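PDB 4M7U: dihydrofolate reductase, which probably catalyses the NADPH-dependent reduction of 7,8-dihydrofolate to tetrahydrofolate, a key step in folate metabolism that feeds glycine, purine and DNA precursor synthesis. Local coordinates for residues Ala12-Asp17 with Glu113-Cys118; Glu41-Asn46 with Val101-Gly106; Thr47-Arg52 with Glu89-Tyr94. All coordinates share one frame; numbering follows the deposited sequence.

Contact 1: residues Ala12-Asp17 with Glu113-Cys118. With NAP (NADP nicotinamide-adenine-dinucleotide phosphate), chain B.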
loop_
_atom_site.group_PDB
_atom_site.type_symbol
_atom_site.label_atom_id
_atom_site.label_comp_id
_atom_site.label_asym_id
_atom_site.label_seq_id
_atom_site.Cartn_x
_atom_site.Cartn_y
_atom_site.Cartn_z
ATOM N N ALA A 12 0.818 0.530 -5.880
ATOM C CA ALA A 12 1.282 0.549 -4.494
ATOM C C ALA A 12 0.993 1.937 -3.911
ATOM O O ALA A 12 1.266 2.965 -4.550
ATOM C CB ALA A 12 2.764 0.217 -4.409
ATOM N N ILE A 13 0.413 1.970 -2.713
ATOM C CA ILE A 13 0.101 3.238 -2.056
ATOM C C ILE A 13 0.628 3.255 -0.625
ATOM O O ILE A 13 0.469 2.286 0.121
ATOM C CB ILE A 13 -1.413 3.535 -2.059
ATOM C CG1 ILE A 13 -1.680 4.926 -1.475
ATOM C CG2 ILE A 13 -2.150 2.512 -1.236
ATOM C CD1 ILE A 13 -3.089 5.416 -1.706
ATOM N N TRP A 14 1.283 4.344 -0.240
ATOM C CA TRP A 14 1.791 4.430 1.120
ATOM C C TRP A 14 2.090 5.862 1.491
ATOM O O TRP A 14 2.191 6.732 0.615
ATOM C CB TRP A 14 3.033 3.539 1.320
ATOM C CG TRP A 14 4.314 4.075 0.751
ATOM C CD1 TRP A 14 5.302 4.747 1.425
ATOM C CD2 TRP A 14 4.741 3.991 -0.623
ATOM N NE1 TRP A 14 6.316 5.082 0.552
ATOM C CE2 TRP A 14 5.995 4.639 -0.699
ATOM C CE3 TRP A 14 4.186 3.426 -1.776
ATOM C CZ2 TRP A 14 6.710 4.721 -1.908
ATOM C CZ3 TRP A 14 4.888 3.517 -2.969
ATOM C CH2 TRP A 14 6.143 4.163 -3.026
ATOM N N ALA A 15 2.197 6.095 2.797
ATOM C CA ALA A 15 2.710 7.352 3.316
ATOM C C ALA A 15 4.002 7.039 4.052
ATOM O O ALA A 15 4.109 6.008 4.733
ATOM C CB ALA A 15 1.712 8.001 4.256
ATOM N N GLN A 16 4.989 7.918 3.905
ATOM C CA GLN A 16 6.238 7.803 4.656
ATOM C C GLN A 16 6.725 9.186 5.083
ATOM O O GLN A 16 6.316 10.202 4.489
ATOM C CB GLN A 16 7.311 7.128 3.797
ATOM C CG GLN A 16 7.748 7.977 2.612
ATOM C CD GLN A 16 8.886 7.363 1.846
ATOM O OE1 GLN A 16 8.718 6.346 1.163
ATOM N NE2 GLN A 16 10.064 7.975 1.951
ATOM N N ASP A 17 7.613 9.212 6.086
ATOM C CA ASP A 17 8.238 10.456 6.548
ATOM C C ASP A 17 9.554 10.696 5.793
ATOM O O ASP A 17 9.920 9.899 4.929
ATOM C CB ASP A 17 8.409 10.468 8.084
ATOM C CG ASP A 17 9.632 9.696 8.573
ATOM O OD1 ASP A 17 10.314 8.995 7.762
ATOM O OD2 ASP A 17 9.906 9.781 9.806
ATOM N N GLU A 113 8.578 -7.020 -2.596
ATOM C CA GLU A 113 8.261 -8.152 -3.473
ATOM C C GLU A 113 7.359 -7.794 -4.613
ATOM O O GLU A 113 7.439 -8.397 -5.680
ATOM C CB GLU A 113 7.477 -9.214 -2.712
ATOM C CG GLU A 113 8.163 -9.818 -1.568
ATOM C CD GLU A 113 7.208 -10.695 -0.815
ATOM O OE1 GLU A 113 6.076 -10.224 -0.519
ATOM O OE2 GLU A 113 7.581 -11.860 -0.560
ATOM N N LEU A 114 6.446 -6.862 -4.371
ATOM C CA LEU A 114 5.336 -6.661 -5.301
ATOM C C LEU A 114 5.454 -5.380 -6.112
ATOM O O LEU A 114 4.828 -5.252 -7.167
ATOM C CB LEU A 114 3.992 -6.746 -4.558
ATOM C CG LEU A 114 3.566 -8.214 -4.359
ATOM C CD1 LEU A 114 2.467 -8.352 -3.321
ATOM C CD2 LEU A 114 3.090 -8.775 -5.692
ATOM N N ILE A 115 6.257 -4.435 -5.634
ATOM C CA ILE A 115 6.513 -3.240 -6.443
ATOM C C ILE A 115 7.050 -3.554 -7.855
ATOM O O ILE A 115 6.621 -2.913 -8.809
ATOM C CB ILE A 115 7.322 -2.159 -5.687
ATOM C CG1 ILE A 115 6.372 -1.422 -4.737
ATOM C CG2 ILE A 115 7.979 -1.177 -6.659
ATOM C CD1 ILE A 115 6.972 -0.273 -3.994
ATOM N N PRO A 116 7.934 -4.575 -8.007
ATOM C CA PRO A 116 8.316 -4.933 -9.385
ATOM C C PRO A 116 7.134 -5.296 -10.303
ATOM O O PRO A 116 7.292 -5.203 -11.519
ATOM C CB PRO A 116 9.221 -6.154 -9.187
ATOM C CG PRO A 116 9.875 -5.892 -7.861
ATOM C CD PRO A 116 8.754 -5.309 -7.019
ATOM N N ALA A 117 5.986 -5.690 -9.742
ATOM C CA ALA A 117 4.798 -5.993 -10.552
ATOM C C ALA A 117 3.799 -4.826 -10.634
ATOM O O ALA A 117 2.748 -4.943 -11.269
ATOM C CB ALA A 117 4.102 -7.250 -10.050
ATOM N N CYS A 118 4.124 -3.697 -10.007
ATOM C CA CYS A 118 3.200 -2.562 -10.002
ATOM C C CYS A 118 3.322 -1.704 -11.250
ATOM O O CYS A 118 4.362 -1.696 -11.914
ATOM C CB CYS A 118 3.393 -1.701 -8.750
ATOM S SG CYS A 118 2.828 -2.497 -7.230
HETATM P PA NAP B . 4.604 -6.818 6.447
HETATM O O1A NAP B . 5.210 -6.652 5.019
HETATM O O2A NAP B . 3.324 -6.023 6.620
HETATM O O5B NAP B . 4.236 -8.321 6.683
HETATM C C5B NAP B . 5.221 -9.308 6.591
HETATM C C4B NAP B . 4.615 -10.675 6.575
HETATM O O4B NAP B . 3.633 -10.927 5.472
HETATM C C3B NAP B . 5.462 -11.918 6.706
HETATM O O3B NAP B . 6.163 -12.185 7.862
HETATM C C2B NAP B . 4.557 -12.963 6.171
HETATM O O2B NAP B . 3.627 -13.552 7.003
HETATM C C1B NAP B . 4.115 -12.221 4.928
HETATM N N9A NAP B . 4.442 -12.324 3.540
HETATM C C8A NAP B . 5.084 -11.382 2.847
HETATM N N7A NAP B . 5.374 -11.928 1.563
HETATM C C5A NAP B . 4.906 -13.243 1.535
HETATM C C6A NAP B . 4.935 -14.219 0.531
HETATM N N6A NAP B . 5.533 -13.917 -0.744
HETATM N N1A NAP B . 4.401 -15.410 0.787
HETATM C C2A NAP B . 3.823 -15.690 2.000
HETATM N N3A NAP B . 3.795 -14.722 3.000
HETATM C C4A NAP B . 4.338 -13.523 2.735
HETATM O O3 NAP B . 5.646 -6.439 7.575
HETATM P PN NAP B . 6.866 -5.438 7.412
HETATM O O1N NAP B . 7.950 -6.077 6.488
HETATM O O2N NAP B . 6.448 -4.098 6.846
HETATM O O5D NAP B . 7.389 -5.201 8.887
HETATM C C5D NAP B . 6.446 -5.327 9.924
HETATM C C4D NAP B . 6.942 -5.771 11.288
HETATM O O4D NAP B . 8.372 -6.118 11.469
HETATM C C3D NAP B . 6.504 -5.035 12.554
HETATM O O3D NAP B . 5.704 -5.641 13.423
HETATM C C2D NAP B . 7.767 -4.442 13.112
HETATM O O2D NAP B . 7.860 -4.070 14.436
HETATM C C1D NAP B . 8.909 -5.238 12.514
HETATM N N1N NAP B . 10.293 -4.834 12.462
HETATM C C2N NAP B . 11.168 -4.563 13.591
HETATM C C3N NAP B . 12.654 -4.260 13.363
HETATM C C7N NAP B . 13.585 -4.660 14.449
HETATM O O7N NAP B . 13.377 -5.717 15.032
HETATM N N7N NAP B . 14.412 -3.674 15.065
HETATM C C4N NAP B . 13.173 -3.882 11.953
HETATM C C5N NAP B . 12.081 -3.911 10.850
HETATM C C6N NAP B . 10.615 -4.249 11.182
HETATM P P2B NAP B . 4.082 -14.805 7.837
HETATM O O1X NAP B . 5.268 -14.397 8.773
HETATM O O2X NAP B . 2.877 -15.247 8.723
HETATM O O3X NAP B . 4.520 -15.892 6.885
#
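Ile-115 and Cys-118 close on Ala-12, where the C-terminal end of helix 108-114 and the 3-10 turn after it pack on strand 9-17 of the central sheet, near the cofactor pocket. Glu-113, which takes no part in the packing on the strand, extends beyond CG and brings its carboxylate to the adenine of NADP. Its OE2 accepts a bond from N6A at 2.9 Å, while OE1 comes within 2.8 Å of N7A.

One turn of 3-10 helix follows, and Ile-115 leans back to the strand. With CG1 anti to its carbonyl carbon (chi1 -78°) and CD1 trailing straight on, the CG1 branch lies 4.0 Å from Ala-12 CB. At the end of that branch, CD1 reaches obliquely to Trp-14 CZ3, 4.4 Å away. The indole is steadied in turn, since its NE1 points to an in-plane lone pair of Gln-16 OE1 (2.8 Å, 175°), and it stacks on Phe-136. Cys-118 completes the patch with SG 3.9 Å from Ala-12 CB.

No hydrogen bond crosses between the segments. The grip is therefore apolar and fixes spacing more than direction, whereas the directional chemistry is kept for the adenine, held by Glu-113, and for the indole N-H, held by Gln-16.

Contact 2: residues Glu41-Asn46 with Val101-Gly106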
loop_
_atom_site.group_PDB
_atom_site.type_symbol
_atom_site.label_atom_id
_atom_site.label_comp_id
_atom_site.label_asym_id
_atom_site.label_seq_id
_atom_site.Cartn_x
_atom_site.Cartn_y
_atom_site.Cartn_z
ATOM N N GLU A 41 -10.173 6.761 -0.753
ATOM C CA GLU A 41 -10.652 7.048 -2.101
ATOM C C GLU A 41 -10.026 6.099 -3.121
ATOM O O GLU A 41 -10.689 5.636 -4.047
ATOM C CB GLU A 41 -10.328 8.493 -2.475
ATOM C CG GLU A 41 -10.502 8.811 -3.956
ATOM C CD GLU A 41 -11.862 9.421 -4.266
ATOM O OE1 GLU A 41 -12.273 10.361 -3.545
ATOM O OE2 GLU A 41 -12.516 8.961 -5.231
ATOM N N LYS A 42 -8.746 5.795 -2.927
ATOM C CA LYS A 42 -7.997 4.958 -3.862
ATOM C C LYS A 42 -8.277 3.462 -3.695
ATOM O O LYS A 42 -8.091 2.682 -4.631
ATOM C CB LYS A 42 -6.492 5.220 -3.715
ATOM C CG LYS A 42 -5.999 6.537 -4.312
ATOM C CD LYS A 42 -5.893 6.435 -5.842
ATOM C CE LYS A 42 -5.129 7.632 -6.430
ATOM N NZ LYS A 42 -5.968 8.578 -7.229
ATOM N N THR A 43 -8.717 3.056 -2.507
ATOM C CA THR A 43 -8.948 1.636 -2.252
ATOM C C THR A 43 -10.429 1.224 -2.270
ATOM O O THR A 43 -10.735 0.044 -2.462
ATOM C CB THR A 43 -8.287 1.174 -0.933
ATOM O OG1 THR A 43 -8.814 1.938 0.158
ATOM C CG2 THR A 43 -6.760 1.359 -0.998
ATOM N N ILE A 44 -11.331 2.186 -2.062
ATOM C CA ILE A 44 -12.774 1.915 -2.009
ATOM C C ILE A 44 -13.228 1.137 -3.243
ATOM O O ILE A 44 -12.815 1.444 -4.362
ATOM C CB ILE A 44 -13.619 3.220 -1.841
ATOM C CG1 ILE A 44 -15.070 2.891 -1.507
ATOM C CG2 ILE A 44 -13.557 4.094 -3.073
ATOM C CD1 ILE A 44 -15.254 2.452 -0.076
ATOM N N HIS A 45 -14.018 0.089 -3.019
ATOM C CA HIS A 45 -14.487 -0.791 -4.096
ATOM C C HIS A 45 -13.366 -1.459 -4.897
ATOM O O HIS A 45 -13.621 -2.037 -5.960
ATOM C CB HIS A 45 -15.459 -0.053 -5.030
ATOM C CG HIS A 45 -16.586 0.617 -4.306
ATOM N ND1 HIS A 45 -16.947 1.929 -4.534
ATOM C CD2 HIS A 45 -17.411 0.161 -3.333
ATOM C CE1 HIS A 45 -17.953 2.251 -3.737
ATOM N NE2 HIS A 45 -18.253 1.198 -2.999
ATOM N N ASN A 46 -12.132 -1.400 -4.387
ATOM C CA ASN A 46 -11.035 -2.163 -4.987
ATOM C C ASN A 46 -10.562 -3.306 -4.084
ATOM O O ASN A 46 -11.264 -3.711 -3.151
ATOM C CB ASN A 46 -9.858 -1.247 -5.348
ATOM C CG ASN A 46 -10.151 -0.378 -6.554
ATOM O OD1 ASN A 46 -10.569 -0.875 -7.608
ATOM N ND2 ASN A 46 -9.944 0.927 -6.406
ATOM N N VAL A 101 -8.741 -2.441 -9.424
ATOM C CA VAL A 101 -7.316 -2.294 -9.165
ATOM C C VAL A 101 -6.949 -3.095 -7.908
ATOM O O VAL A 101 -7.714 -3.132 -6.937
ATOM C CB VAL A 101 -6.908 -0.794 -8.984
ATOM C CG1 VAL A 101 -5.386 -0.656 -8.862
ATOM C CG2 VAL A 101 -7.409 0.058 -10.144
ATOM N N THR A 102 -5.792 -3.746 -7.942
ATOM C CA THR A 102 -5.261 -4.471 -6.793
ATOM C C THR A 102 -4.217 -3.573 -6.139
ATOM O O THR A 102 -3.116 -3.382 -6.670
ATOM C CB THR A 102 -4.610 -5.816 -7.209
ATOM O OG1 THR A 102 -5.553 -6.607 -7.951
ATOM C CG2 THR A 102 -4.149 -6.602 -5.980
ATOM N N VAL A 103 -4.576 -3.003 -4.992
ATOM C CA VAL A 103 -3.728 -2.028 -4.332
ATOM C C VAL A 103 -2.839 -2.715 -3.315
ATOM O O VAL A 103 -3.317 -3.471 -2.451
ATOM C CB VAL A 103 -4.567 -0.960 -3.634
ATOM C CG1 VAL A 103 -3.676 0.015 -2.911
ATOM C CG2 VAL A 103 -5.429 -0.228 -4.655
ATOM N N ILE A 104 -1.540 -2.481 -3.440
ATOM C CA ILE A 104 -0.565 -3.055 -2.523
ATOM C C ILE A 104 -0.384 -2.066 -1.378
ATOM O O ILE A 104 0.166 -0.983 -1.567
ATOM C CB ILE A 104 0.800 -3.293 -3.210
ATOM C CG1 ILE A 104 0.623 -4.043 -4.533
ATOM C CG2 ILE A 104 1.724 -4.064 -2.286
ATOM C CD1 ILE A 104 -0.171 -5.359 -4.382
ATOM N N GLY A 105 -0.857 -2.423 -0.191
ATOM C CA GLY A 105 -0.845 -1.486 0.915
ATOM C C GLY A 105 0.297 -1.627 1.903
ATOM O O GLY A 105 0.344 -0.872 2.869
ATOM N N GLY A 106 1.201 -2.587 1.679
ATOM C CA GLY A 106 2.336 -2.807 2.574
ATOM C C GLY A 106 2.248 -4.118 3.351
ATOM O O GLY A 106 1.350 -4.927 3.085
#
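Asn-46 and Val-101 meet through a side-chain amide set against a backbone N-H. The amide is turned so that OD1 takes the N-H of Val-101 at 3.0 Å, in a bond that is nearly straight at the hydrogen (166°) but arrives well above the carbonyl plane. The side chain rises beside its own backbone N, with CG anti to the carbonyl carbon (chi1 -73°), and this swings the amide to where OD1 can reach Val-101 N. The backbones run close here, and Asn-46 CB lies 3.3 Å from Val-101 O. From the other end of the same amide, ND2 reaches back 3.1 Å to Lys-42 O in the last turn of helix 33-43. One flat group thus bridges a helix end and Val-101, and a bond at each end limits its rotation.

This is a helix-to-strand joint of the mixed, largely parallel alpha/beta sheet at the core of the dihydrofolate reductase fold. A type II turn from Thr-43 to Asn-46, closed by the bond from Asn-46 N to Thr-43 O at 2.8 Å, leads the chain from helix 33-43 into strand 47-51, the neighbour of strand 101-104.

Deeper in, Thr-43 and Val-103 cross at about a right angle. The threonine presents its methyl, CG2, 3.9 Å from Val-103 CG1, while OG1 is held between Phe-39 O and Arg-66 NE. The second valine branch, CG2, rests 3.9 Å from Lys-42 O, bringing a methyl close to the carbonyl that the Asn-46 amide also engages. Val-103 packs further on Ile-13 and Leu-48 of the flanking strands.

Contact 3: residues Thr47-Arg52 with Glu89-Tyr94. With NAP (NADP nicotinamide-adenine-dinucleotide phosphate), chain B.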
loop_
_atom_site.group_PDB
_atom_site.type_symbol
_atom_site.label_atom_id
_atom_site.label_comp_id
_atom_site.label_asym_id
_atom_site.label_seq_id
_atom_site.Cartn_x
_atom_site.Cartn_y
_atom_site.Cartn_z
ATOM N N THR A 47 -9.375 -3.832 -4.371
ATOM C CA THR A 47 -8.758 -4.815 -3.497
ATOM C C THR A 47 -7.523 -4.223 -2.820
ATOM O O THR A 47 -6.739 -3.504 -3.446
ATOM C CB THR A 47 -8.412 -6.113 -4.257
ATOM O OG1 THR A 47 -9.624 -6.680 -4.771
ATOM C CG2 THR A 47 -7.752 -7.124 -3.317
ATOM N N LEU A 48 -7.372 -4.500 -1.532
ATOM C CA LEU A 48 -6.223 -4.032 -0.777
ATOM C C LEU A 48 -5.404 -5.247 -0.291
ATOM O O LEU A 48 -5.958 -6.158 0.342
ATOM C CB LEU A 48 -6.698 -3.196 0.414
ATOM C CG LEU A 48 -5.589 -2.699 1.345
ATOM C CD1 LEU A 48 -4.714 -1.668 0.621
ATOM C CD2 LEU A 48 -6.164 -2.123 2.632
ATOM N N VAL A 49 -4.105 -5.263 -0.596
ATOM C CA VAL A 49 -3.218 -6.371 -0.202
ATOM C C VAL A 49 -2.324 -5.946 0.953
ATOM O O VAL A 49 -1.613 -4.945 0.848
ATOM C CB VAL A 49 -2.310 -6.831 -1.376
ATOM C CG1 VAL A 49 -1.403 -7.991 -0.939
ATOM C CG2 VAL A 49 -3.159 -7.239 -2.570
ATOM N N LEU A 50 -2.353 -6.707 2.049
ATOM C CA LEU A 50 -1.563 -6.384 3.237
ATOM C C LEU A 50 -0.764 -7.598 3.743
ATOM O O LEU A 50 -1.309 -8.701 3.858
ATOM C CB LEU A 50 -2.477 -5.894 4.365
ATOM C CG LEU A 50 -3.334 -4.650 4.149
ATOM C CD1 LEU A 50 -4.239 -4.421 5.365
ATOM C CD2 LEU A 50 -2.420 -3.456 3.943
ATOM N N GLY A 51 0.516 -7.398 4.062
ATOM C CA GLY A 51 1.283 -8.442 4.725
ATOM C C GLY A 51 0.682 -8.692 6.098
ATOM O O GLY A 51 -0.031 -7.827 6.631
ATOM N N ARG A 52 0.953 -9.861 6.683
ATOM C CA ARG A 52 0.339 -10.207 7.968
ATOM C C ARG A 52 0.631 -9.186 9.068
ATOM O O ARG A 52 -0.276 -8.800 9.815
ATOM C CB ARG A 52 0.756 -11.609 8.430
ATOM C CG ARG A 52 0.270 -11.932 9.848
ATOM C CD ARG A 52 0.781 -13.268 10.347
ATOM N NE ARG A 52 2.243 -13.323 10.362
ATOM C CZ ARG A 52 3.005 -12.776 11.307
ATOM N NH1 ARG A 52 2.445 -12.126 12.318
ATOM N NH2 ARG A 52 4.328 -12.873 11.233
ATOM N N GLU A 89 2.782 -15.302 -6.246
ATOM C CA GLU A 89 2.139 -15.881 -7.428
ATOM C C GLU A 89 0.625 -15.847 -7.273
ATOM O O GLU A 89 -0.084 -15.404 -8.177
ATOM C CB GLU A 89 2.624 -17.314 -7.694
ATOM C CG GLU A 89 4.128 -17.439 -7.977
ATOM C CD GLU A 89 5.002 -17.224 -6.734
ATOM O OE1 GLU A 89 4.590 -17.631 -5.625
ATOM O OE2 GLU A 89 6.099 -16.638 -6.860
ATOM N N GLU A 90 0.149 -16.277 -6.105
ATOM C CA GLU A 90 -1.279 -16.322 -5.800
ATOM C C GLU A 90 -1.908 -14.928 -5.877
ATOM O O GLU A 90 -2.995 -14.773 -6.436
ATOM C CB GLU A 90 -1.501 -16.939 -4.409
ATOM C CG GLU A 90 -2.819 -17.689 -4.232
ATOM C CD GLU A 90 -3.021 -18.203 -2.800
ATOM O OE1 GLU A 90 -2.012 -18.438 -2.098
ATOM O OE2 GLU A 90 -4.190 -18.354 -2.364
ATOM N N ILE A 91 -1.222 -13.923 -5.325
ATOM C CA ILE A 91 -1.658 -12.528 -5.433
ATOM C C ILE A 91 -1.753 -12.116 -6.905
ATOM O O ILE A 91 -2.739 -11.521 -7.334
ATOM C CB ILE A 91 -0.681 -11.554 -4.724
ATOM C CG1 ILE A 91 -0.614 -11.825 -3.216
ATOM C CG2 ILE A 91 -1.080 -10.094 -4.988
ATOM C CD1 ILE A 91 -1.928 -11.618 -2.487
ATOM N N LEU A 92 -0.728 -12.443 -7.688
ATOM C CA LEU A 92 -0.709 -12.046 -9.102
ATOM C C LEU A 92 -1.819 -12.711 -9.928
ATOM O O LEU A 92 -2.347 -12.115 -10.876
ATOM C CB LEU A 92 0.673 -12.302 -9.709
ATOM C CG LEU A 92 1.771 -11.417 -9.112
ATOM C CD1 LEU A 92 3.134 -11.721 -9.727
ATOM C CD2 LEU A 92 1.412 -9.951 -9.300
ATOM N N ALA A 93 -2.192 -13.933 -9.553
ATOM C CA ALA A 93 -3.239 -14.643 -10.273
ATOM C C ALA A 93 -4.602 -14.020 -10.011
ATOM O O ALA A 93 -5.437 -13.916 -10.917
ATOM C CB ALA A 93 -3.240 -16.120 -9.900
ATOM N N TYR A 94 -4.837 -13.627 -8.763
ATOM C CA TYR A 94 -6.052 -12.896 -8.403
ATOM C C TYR A 94 -6.107 -11.554 -9.149
ATOM O O TYR A 94 -7.142 -11.192 -9.721
ATOM C CB TYR A 94 -6.093 -12.648 -6.891
ATOM C CG TYR A 94 -7.225 -11.735 -6.440
ATOM C CD1 TYR A 94 -8.426 -12.260 -5.981
ATOM C CD2 TYR A 94 -7.084 -10.348 -6.455
ATOM C CE1 TYR A 94 -9.462 -11.426 -5.553
ATOM C CE2 TYR A 94 -8.114 -9.511 -6.041
ATOM C CZ TYR A 94 -9.296 -10.054 -5.584
ATOM O OH TYR A 94 -10.315 -9.220 -5.169
HETATM P PA NAP B . 4.604 -6.818 6.447
HETATM O O1A NAP B . 5.210 -6.652 5.019
HETATM O O2A NAP B . 3.324 -6.023 6.620
HETATM O O5B NAP B . 4.236 -8.321 6.683
HETATM C C5B NAP B . 5.221 -9.308 6.591
HETATM C C4B NAP B . 4.615 -10.675 6.575
HETATM O O4B NAP B . 3.633 -10.927 5.472
HETATM C C3B NAP B . 5.462 -11.918 6.706
HETATM O O3B NAP B . 6.163 -12.185 7.862
HETATM C C2B NAP B . 4.557 -12.963 6.171
HETATM O O2B NAP B . 3.627 -13.552 7.003
HETATM C C1B NAP B . 4.115 -12.221 4.928
HETATM N N9A NAP B . 4.442 -12.324 3.540
HETATM C C8A NAP B . 5.084 -11.382 2.847
HETATM N N7A NAP B . 5.374 -11.928 1.563
HETATM C C5A NAP B . 4.906 -13.243 1.535
HETATM C C6A NAP B . 4.935 -14.219 0.531
HETATM N N6A NAP B . 5.533 -13.917 -0.744
HETATM N N1A NAP B . 4.401 -15.410 0.787
HETATM C C2A NAP B . 3.823 -15.690 2.000
HETATM N N3A NAP B . 3.795 -14.722 3.000
HETATM C C4A NAP B . 4.338 -13.523 2.735
HETATM O O3 NAP B . 5.646 -6.439 7.575
HETATM P PN NAP B . 6.866 -5.438 7.412
HETATM O O1N NAP B . 7.950 -6.077 6.488
HETATM O O2N NAP B . 6.448 -4.098 6.846
HETATM O O5D NAP B . 7.389 -5.201 8.887
HETATM C C5D NAP B . 6.446 -5.327 9.924
HETATM C C4D NAP B . 6.942 -5.771 11.288
HETATM O O4D NAP B . 8.372 -6.118 11.469
HETATM C C3D NAP B . 6.504 -5.035 12.554
HETATM O O3D NAP B . 5.704 -5.641 13.423
HETATM C C2D NAP B . 7.767 -4.442 13.112
HETATM O O2D NAP B . 7.860 -4.070 14.436
HETATM C C1D NAP B . 8.909 -5.238 12.514
HETATM N N1N NAP B . 10.293 -4.834 12.462
HETATM C C2N NAP B . 11.168 -4.563 13.591
HETATM C C3N NAP B . 12.654 -4.260 13.363
HETATM C C7N NAP B . 13.585 -4.660 14.449
HETATM O O7N NAP B . 13.377 -5.717 15.032
HETATM N N7N NAP B . 14.412 -3.674 15.065
HETATM C C4N NAP B . 13.173 -3.882 11.953
HETATM C C5N NAP B . 12.081 -3.911 10.850
HETATM C C6N NAP B . 10.615 -4.249 11.182
HETATM P P2B NAP B . 4.082 -14.805 7.837
HETATM O O1X NAP B . 5.268 -14.397 8.773
HETATM O O2X NAP B . 2.877 -15.247 8.723
HETATM O O3X NAP B . 4.520 -15.892 6.885
#
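Thr-47 meets the phenol end of Tyr-94 with every atom of its side chain. CB, pointing at the helix, lies 3.8 Å from Tyr-94 CE2. One branch from it, CG2, is anti to the backbone N and touches the same CE2 at 3.6 Å, from off the ring plane. The other branch ends in OG1, which sits in the plane of the ring at its edge and shares a 2.7 Å hydrogen bond with Tyr-94 OH; either hydroxyl could be the donor. The two side chains come from opposite directions. The hydrogen bond gives the buried threonine hydroxyl a partner in the same residue that packs on its methyl.

Two residues on, Val-49 CG1 and Ile-91 CD1 meet tip to tip at 4.0 Å. Where the strand ends, Gly-51 takes the N-cap position of helix 52-57 and the chain turns to the cofactor. Arg-52 N donates to the ribose O4B, NE to O2X at 2.6 Å and NH2 to O1X at 3.0 Å, so that the guanidinium edge clasps the 2'-phosphate that distinguishes NADP from NAD. Glu-56 holds NH1 in a salt bridge.

Helix 88-97 lies along one face of the sheet: Ile-91 and Tyr-94 also touch Ile-69 on strand 67-71 and Met-85 on strand 83-85, while strand 101-104 is the in-sheet neighbour of strand 47-51 on the edge away from strand 67-71.

How the contacts relate
The three contacts pack helical elements on one central sheet, from both of its faces. Contacts 1 and 3 are buried and share a face, where Leu-92 joins them by packing on Leu-114 and Ala-117. Contact 2, only partly buried, lies across the sheet with helix 33-43. Backbone bonding through strand 101-104 ties all three together: Ile-104 pairs with Ile-13, and Val-103 with Thr-47 and Val-49. Chemistry follows place. Contact 1 is wholly apolar, contact 3 adds a hydroxyl pair to its apolar touch, and contact 2 combines methyl packing with an amide bond at the turn. Contacts 1 and 3 also bind different parts of the cofactor's adenosine 2'-phosphate end, the adenine amine and the phosphate.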